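Local coordinates for protein MDM10 isoform 1 (Saccharomyces cerevisiae, PDB 7BTX) that forms part of the ERMES complex, which tethers the endoplasmic reticulum to mitochondria, and takes part in late assembly steps of the outer-membrane TOM translocase, at residues L35-P40 with K428-G433; G310-Q315 with T413-L418. All coordinates share one frame; numbering follows the deposited sequence.

Both contacts reach the same antiparallel sheet in the wall of the barrel, and their centres lie about 9 Å apart on the same side of the chain's centre. Contact 2 pairs strand 313-316 with strand 413-420. Contact 1 lays the loop after helix 30-33 on the next strand, 426-434. Strands 413-420 and 426-434, neighbours in the sheet, are linked by probable hydrogen bonds from K417 N to L430 O (2.8 Å) and from E432 N to V415 O (2.9 Å). Across this seam F37 CZ packs on K417 O, and the two indoles meet at 3.4 Å between W416 CE2 and W431 CD1. Contact 2 is nested inside the loop closed by contact 1.

Contact 1: residues L35-P40 with K428-G433; sequences LDFRIP and KLLWEG
A loop-on-strand contact brings F37 and I39 of the connection between helix 30-33 and strand 44-48 against K428 and L430 of barrel strand 426-434. K428 carries the polar half of the contact. Its side chain, bent at chi2 and chi3, reaches to the loop backbone, and NZ donates to two carbonyls, at 2.9 Å to F37 O and 3.3 Å to L35 O. It enters the plane of the L35 carbonyl but is tilted 20° from that of F37. The same ammonium stands almost straight above the F37 ring, 4.7 Å from its centroid and 6° off the normal, in a cation-pi interaction, while K428 CE rests over the rim of that face. F37 takes this position because CG lies between the backbone N and the carbonyl carbon (chi1 57°), which turns the ring toward the strand.

The apolar half centres on L430. Its CB meets F37 CE2 obliquely at 3.6 Å. One methyl, CD2, approaches F37 CD2 at 3.7 Å, while the other, CD1, touches I39 CD1 and P40 CD, each at 3.9 Å. I39 CG1 also rests against K428 CG at 4.1 Å. Outside the two segments, F37 packs on K417 and S419 of strand 413-420. The packing of an N-terminal segment ahead of the first strand against the wall is consistent with the VDAC-like mitochondrial barrels, whose N-terminal region lies within the pore.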
loop_
_atom_site.group_PDB
_atom_site.type_symbol
_atom_site.label_atom_id
_atom_site.label_comp_id
_atom_site.label_asym_id
_atom_site.label_seq_id
_atom_site.Cartn_x
_atom_site.Cartn_y
_atom_site.Cartn_z
ATOM N N LEU D 35 8.000 -33.808 4.752
ATOM C CA LEU D 35 7.343 -33.622 3.467
ATOM C C LEU D 35 6.731 -32.243 3.313
ATOM O O LEU D 35 6.916 -31.598 2.276
ATOM C CB LEU D 35 6.243 -34.666 3.275
ATOM C CG LEU D 35 6.570 -36.138 3.483
ATOM C CD1 LEU D 35 5.344 -36.931 3.183
ATOM C CD2 LEU D 35 7.712 -36.604 2.660
ATOM N N ASP D 36 5.994 -31.773 4.316
ATOM C CA ASP D 36 5.113 -30.623 4.175
ATOM C C ASP D 36 5.696 -29.350 4.773
ATOM O O ASP D 36 4.948 -28.526 5.306
ATOM C CB ASP D 36 3.759 -30.926 4.810
ATOM C CG ASP D 36 3.114 -32.165 4.235
ATOM O OD1 ASP D 36 3.341 -32.454 3.043
ATOM O OD2 ASP D 36 2.383 -32.853 4.975
ATOM N N PHE D 37 7.011 -29.160 4.692
ATOM C CA PHE D 37 7.599 -27.939 5.219
ATOM C C PHE D 37 7.311 -26.770 4.278
ATOM O O PHE D 37 6.778 -26.929 3.177
ATOM C CB PHE D 37 9.095 -28.121 5.471
ATOM C CG PHE D 37 9.889 -28.546 4.269
ATOM C CD1 PHE D 37 10.125 -29.883 4.020
ATOM C CD2 PHE D 37 10.451 -27.607 3.421
ATOM C CE1 PHE D 37 10.871 -30.274 2.932
ATOM C CE2 PHE D 37 11.193 -27.998 2.332
ATOM C CZ PHE D 37 11.404 -29.329 2.090
ATOM N N ARG D 38 7.674 -25.570 4.720
ATOM C CA ARG D 38 7.263 -24.341 4.059
ATOM C C ARG D 38 8.470 -23.636 3.462
ATOM O O ARG D 38 9.504 -23.492 4.121
ATOM C CB ARG D 38 6.541 -23.416 5.039
ATOM C CG ARG D 38 5.667 -22.379 4.368
ATOM C CD ARG D 38 4.580 -23.035 3.546
ATOM N NE ARG D 38 3.580 -23.674 4.392
ATOM C CZ ARG D 38 2.490 -23.067 4.847
ATOM N NH1 ARG D 38 2.255 -21.800 4.532
ATOM N NH2 ARG D 38 1.634 -23.724 5.614
ATOM N N ILE D 39 8.325 -23.191 2.218
ATOM C CA ILE D 39 9.361 -22.459 1.496
ATOM C C ILE D 39 9.062 -20.969 1.607
ATOM O O ILE D 39 7.906 -20.562 1.419
ATOM C CB ILE D 39 9.427 -22.908 0.027
ATOM C CG1 ILE D 39 9.771 -24.391 -0.064
ATOM C CG2 ILE D 39 10.437 -22.099 -0.756
ATOM C CD1 ILE D 39 10.996 -24.767 0.685
ATOM N N PRO D 40 10.044 -20.130 1.936
ATOM C CA PRO D 40 9.816 -18.684 1.917
ATOM C C PRO D 40 9.601 -18.179 0.500
ATOM O O PRO D 40 10.129 -18.730 -0.467
ATOM C CB PRO D 40 11.105 -18.116 2.519
ATOM C CG PRO D 40 11.732 -19.251 3.233
ATOM C CD PRO D 40 11.379 -20.462 2.458
ATOM N N LYS D 428 10.881 -29.267 -3.673
ATOM C CA LYS D 428 11.201 -28.221 -2.719
ATOM C C LYS D 428 12.562 -28.484 -2.101
ATOM O O LYS D 428 12.867 -29.604 -1.698
ATOM C CB LYS D 428 10.139 -28.149 -1.626
ATOM C CG LYS D 428 8.776 -27.748 -2.123
ATOM C CD LYS D 428 7.683 -28.452 -1.357
ATOM C CE LYS D 428 7.657 -28.020 0.090
ATOM N NZ LYS D 428 6.567 -28.697 0.837
ATOM N N LEU D 429 13.385 -27.449 -2.041
ATOM C CA LEU D 429 14.651 -27.500 -1.334
ATOM C C LEU D 429 14.643 -26.434 -0.256
ATOM O O LEU D 429 14.021 -25.385 -0.416
ATOM C CB LEU D 429 15.839 -27.276 -2.269
ATOM C CG LEU D 429 16.050 -28.250 -3.423
ATOM C CD1 LEU D 429 15.510 -27.680 -4.717
ATOM C CD2 LEU D 429 17.523 -28.564 -3.556
ATOM N N LEU D 430 15.335 -26.701 0.845
ATOM C CA LEU D 430 15.356 -25.760 1.952
ATOM C C LEU D 430 16.626 -25.960 2.752
ATOM O O LEU D 430 16.923 -27.078 3.171
ATOM C CB LEU D 430 14.138 -25.940 2.859
ATOM C CG LEU D 430 13.977 -24.938 4.003
ATOM C CD1 LEU D 430 13.470 -23.611 3.496
ATOM C CD2 LEU D 430 13.053 -25.481 5.058
ATOM N N TRP D 431 17.367 -24.883 2.960
ATOM C CA TRP D 431 18.502 -24.881 3.864
ATOM C C TRP D 431 18.158 -24.027 5.074
ATOM O O TRP D 431 17.473 -23.013 4.947
ATOM C CB TRP D 431 19.758 -24.351 3.176
ATOM C CG TRP D 431 20.925 -24.265 4.083
ATOM C CD1 TRP D 431 21.658 -25.297 4.561
ATOM C CD2 TRP D 431 21.488 -23.078 4.640
ATOM N NE1 TRP D 431 22.653 -24.834 5.381
ATOM C CE2 TRP D 431 22.569 -23.469 5.445
ATOM C CE3 TRP D 431 21.185 -21.719 4.536
ATOM C CZ2 TRP D 431 23.346 -22.555 6.141
ATOM C CZ3 TRP D 431 21.954 -20.817 5.226
ATOM C CH2 TRP D 431 23.022 -21.236 6.019
ATOM N N GLU D 432 18.603 -24.457 6.251
ATOM C CA GLU D 432 18.430 -23.688 7.475
ATOM C C GLU D 432 19.726 -23.707 8.259
ATOM O O GLU D 432 20.261 -24.779 8.545
ATOM C CB GLU D 432 17.302 -24.244 8.341
ATOM C CG GLU D 432 15.920 -23.916 7.840
ATOM C CD GLU D 432 14.950 -23.662 8.969
ATOM O OE1 GLU D 432 15.379 -23.714 10.139
ATOM O OE2 GLU D 432 13.762 -23.402 8.688
ATOM N N GLY D 433 20.226 -22.533 8.611
ATOM C CA GLY D 433 21.466 -22.459 9.351
ATOM C C GLY D 433 21.329 -21.711 10.656
ATOM O O GLY D 433 21.033 -20.515 10.663
#

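Contact 2: residues G310-Q315 with T413-L418; sequences GCEFWQ and TSVWKL
F313 and W416 are an antiparallel hydrogen-bonded pair in this contact, where the short, weakly bonded strand 313-316 runs along strand 413-420. They exchange two backbone bonds, F313 N to W416 O at 2.7 Å and W416 N to F313 O at 2.9 Å. Beyond this pair, C311 N bonds to L418 O at 3.3 Å, and at the other end S414 N makes a weak bond to Q315 O. CA-H...O contacts, such as E312 CA to W416 O, accompany these bonds.

Among polar side chains, E312, just before the strand, links the two segments. Its OE1 forms a salt bridge with K417 NZ (3.1 Å), which comes in nearly along the C-O axis. OE2 accepts the indole NE1 of W314 at 3.0 Å; the oxygen lies in the indole plane, yet the N-H arrives from above the carboxylate plane, about 80° out of it. K417 NZ also donates to T33 O, at the end of helix 30-33, so the ammonium is held by the helix as well as by E312. Replacing E312 by an alanine removes both carboxylate bonds, which would probably leave K417 without this counter-charge and W314 NE1 without this acceptor, the indole being freer to turn.

Apolar contacts occupy both faces of the sheet. V415 CG2 sits over the six-membered ring of W314, 3.4 Å from its centroid and only 4° off the normal, a CH-pi contact. T413 CG2 meets the edge of the same ring at CZ3 (3.6 Å). A chi1 of -82° sets W314 CG beside the backbone N and brings the ring face alongside V415. The opposite face carries F313 and W416, whose rings meet obliquely. Backbone pairing alone is thus modest here; the salt bridge supports the join between these neighbouring barrel segments, while the indole bond within 310-315 helps hold carboxylate and indole in position.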
loop_
_atom_site.group_PDB
_atom_site.type_symbol
_atom_site.label_atom_id
_atom_site.label_comp_id
_atom_site.label_asym_id
_atom_site.label_seq_id
_atom_site.Cartn_x
_atom_site.Cartn_y
_atom_site.Cartn_z
ATOM N N GLY D 310 11.078 -37.353 0.826
ATOM C CA GLY D 310 11.645 -36.376 1.731
ATOM C C GLY D 310 12.907 -36.915 2.357
ATOM O O GLY D 310 12.908 -38.025 2.882
ATOM N N CYS D 311 13.989 -36.151 2.296
ATOM C CA CYS D 311 15.324 -36.690 2.521
ATOM C C CYS D 311 16.185 -35.718 3.320
ATOM O O CYS D 311 17.214 -35.252 2.834
ATOM C CB CYS D 311 15.979 -37.040 1.186
ATOM S SG CYS D 311 17.508 -38.012 1.295
ATOM N N GLU D 312 15.734 -35.314 4.517
ATOM C CA GLU D 312 16.468 -34.270 5.229
ATOM C C GLU D 312 17.853 -34.724 5.682
ATOM O O GLU D 312 18.087 -35.908 5.936
ATOM C CB GLU D 312 15.721 -33.716 6.448
ATOM C CG GLU D 312 15.908 -34.451 7.762
ATOM C CD GLU D 312 15.207 -33.759 8.911
ATOM O OE1 GLU D 312 14.567 -32.715 8.680
ATOM O OE2 GLU D 312 15.298 -34.257 10.052
ATOM N N PHE D 313 18.792 -33.792 5.674
ATOM C CA PHE D 313 20.159 -34.053 6.073
ATOM C C PHE D 313 20.575 -33.032 7.123
ATOM O O PHE D 313 20.185 -31.865 7.065
ATOM C CB PHE D 313 21.069 -33.986 4.848
ATOM C CG PHE D 313 22.512 -34.270 5.130
ATOM C CD1 PHE D 313 22.894 -35.414 5.807
ATOM C CD2 PHE D 313 23.494 -33.398 4.688
ATOM C CE1 PHE D 313 24.231 -35.674 6.057
ATOM C CE2 PHE D 313 24.830 -33.652 4.934
ATOM C CZ PHE D 313 25.198 -34.791 5.620
ATOM N N TRP D 314 21.357 -33.480 8.099
ATOM C CA TRP D 314 21.827 -32.598 9.150
ATOM C C TRP D 314 23.337 -32.425 9.027
ATOM O O TRP D 314 23.992 -33.134 8.250
ATOM C CB TRP D 314 21.416 -33.154 10.515
ATOM C CG TRP D 314 20.016 -32.835 10.898
ATOM C CD1 TRP D 314 18.890 -33.449 10.448
ATOM C CD2 TRP D 314 19.584 -31.834 11.826
ATOM N NE1 TRP D 314 17.780 -32.886 11.027
ATOM C CE2 TRP D 314 18.179 -31.894 11.880
ATOM C CE3 TRP D 314 20.248 -30.892 12.617
ATOM C CZ2 TRP D 314 17.427 -31.049 12.689
ATOM C CZ3 TRP D 314 19.496 -30.053 13.421
ATOM C CH2 TRP D 314 18.102 -30.137 13.449
ATOM N N GLN D 315 23.882 -31.491 9.806
ATOM C CA GLN D 315 25.316 -31.276 9.949
ATOM C C GLN D 315 25.528 -30.415 11.187
ATOM O O GLN D 315 24.596 -29.750 11.648
ATOM C CB GLN D 315 25.912 -30.616 8.696
ATOM C CG GLN D 315 27.438 -30.710 8.535
ATOM C CD GLN D 315 27.933 -32.080 8.082
ATOM O OE1 GLN D 315 27.773 -33.084 8.777
ATOM N NE2 GLN D 315 28.551 -32.119 6.906
ATOM N N THR D 413 24.805 -25.029 12.726
ATOM C CA THR D 413 23.922 -26.183 12.567
ATOM C C THR D 413 23.200 -26.043 11.236
ATOM O O THR D 413 22.368 -25.148 11.077
ATOM C CB THR D 413 22.922 -26.286 13.714
ATOM O OG1 THR D 413 23.613 -26.317 14.968
ATOM C CG2 THR D 413 22.112 -27.545 13.582
ATOM N N SER D 414 23.503 -26.928 10.294
ATOM C CA SER D 414 22.958 -26.872 8.947
ATOM C C SER D 414 21.941 -27.984 8.753
ATOM O O SER D 414 22.165 -29.118 9.177
ATOM C CB SER D 414 24.067 -27.016 7.910
ATOM O OG SER D 414 25.019 -25.984 8.047
ATOM N N VAL D 415 20.814 -27.657 8.127
ATOM C CA VAL D 415 19.774 -28.629 7.812
ATOM C C VAL D 415 19.390 -28.441 6.354
ATOM O O VAL D 415 18.904 -27.371 5.978
ATOM C CB VAL D 415 18.529 -28.470 8.699
ATOM C CG1 VAL D 415 17.468 -29.445 8.277
ATOM C CG2 VAL D 415 18.858 -28.674 10.150
ATOM N N TRP D 416 19.582 -29.474 5.545
ATOM C CA TRP D 416 19.134 -29.484 4.161
ATOM C C TRP D 416 17.898 -30.358 4.051
ATOM O O TRP D 416 17.851 -31.439 4.626
ATOM C CB TRP D 416 20.220 -30.024 3.236
ATOM C CG TRP D 416 21.477 -29.254 3.275
ATOM C CD1 TRP D 416 22.474 -29.356 4.197
ATOM C CD2 TRP D 416 21.887 -28.253 2.347
ATOM N NE1 TRP D 416 23.481 -28.474 3.903
ATOM C CE2 TRP D 416 23.145 -27.784 2.769
ATOM C CE3 TRP D 416 21.310 -27.702 1.201
ATOM C CZ2 TRP D 416 23.838 -26.795 2.084
ATOM C CZ3 TRP D 416 21.998 -26.720 0.523
ATOM C CH2 TRP D 416 23.250 -26.276 0.966
ATOM N N LYS D 417 16.890 -29.890 3.317
ATOM C CA LYS D 417 15.601 -30.587 3.313
ATOM C C LYS D 417 15.055 -30.617 1.886
ATOM O O LYS D 417 14.656 -29.588 1.344
ATOM C CB LYS D 417 14.614 -29.923 4.259
ATOM C CG LYS D 417 14.851 -30.179 5.729
ATOM C CD LYS D 417 14.080 -29.201 6.584
ATOM C CE LYS D 417 12.624 -29.594 6.681
ATOM N NZ LYS D 417 12.429 -30.765 7.574
ATOM N N LEU D 418 15.012 -31.809 1.299
ATOM C CA LEU D 418 14.363 -31.993 0.012
ATOM C C LEU D 418 12.986 -32.627 0.198
ATOM O O LEU D 418 12.734 -33.327 1.176
ATOM C CB LEU D 418 15.212 -32.867 -0.907
ATOM C CG LEU D 418 16.415 -32.286 -1.648
ATOM C CD1 LEU D 418 17.633 -32.112 -0.750
ATOM C CD2 LEU D 418 16.750 -33.159 -2.837
#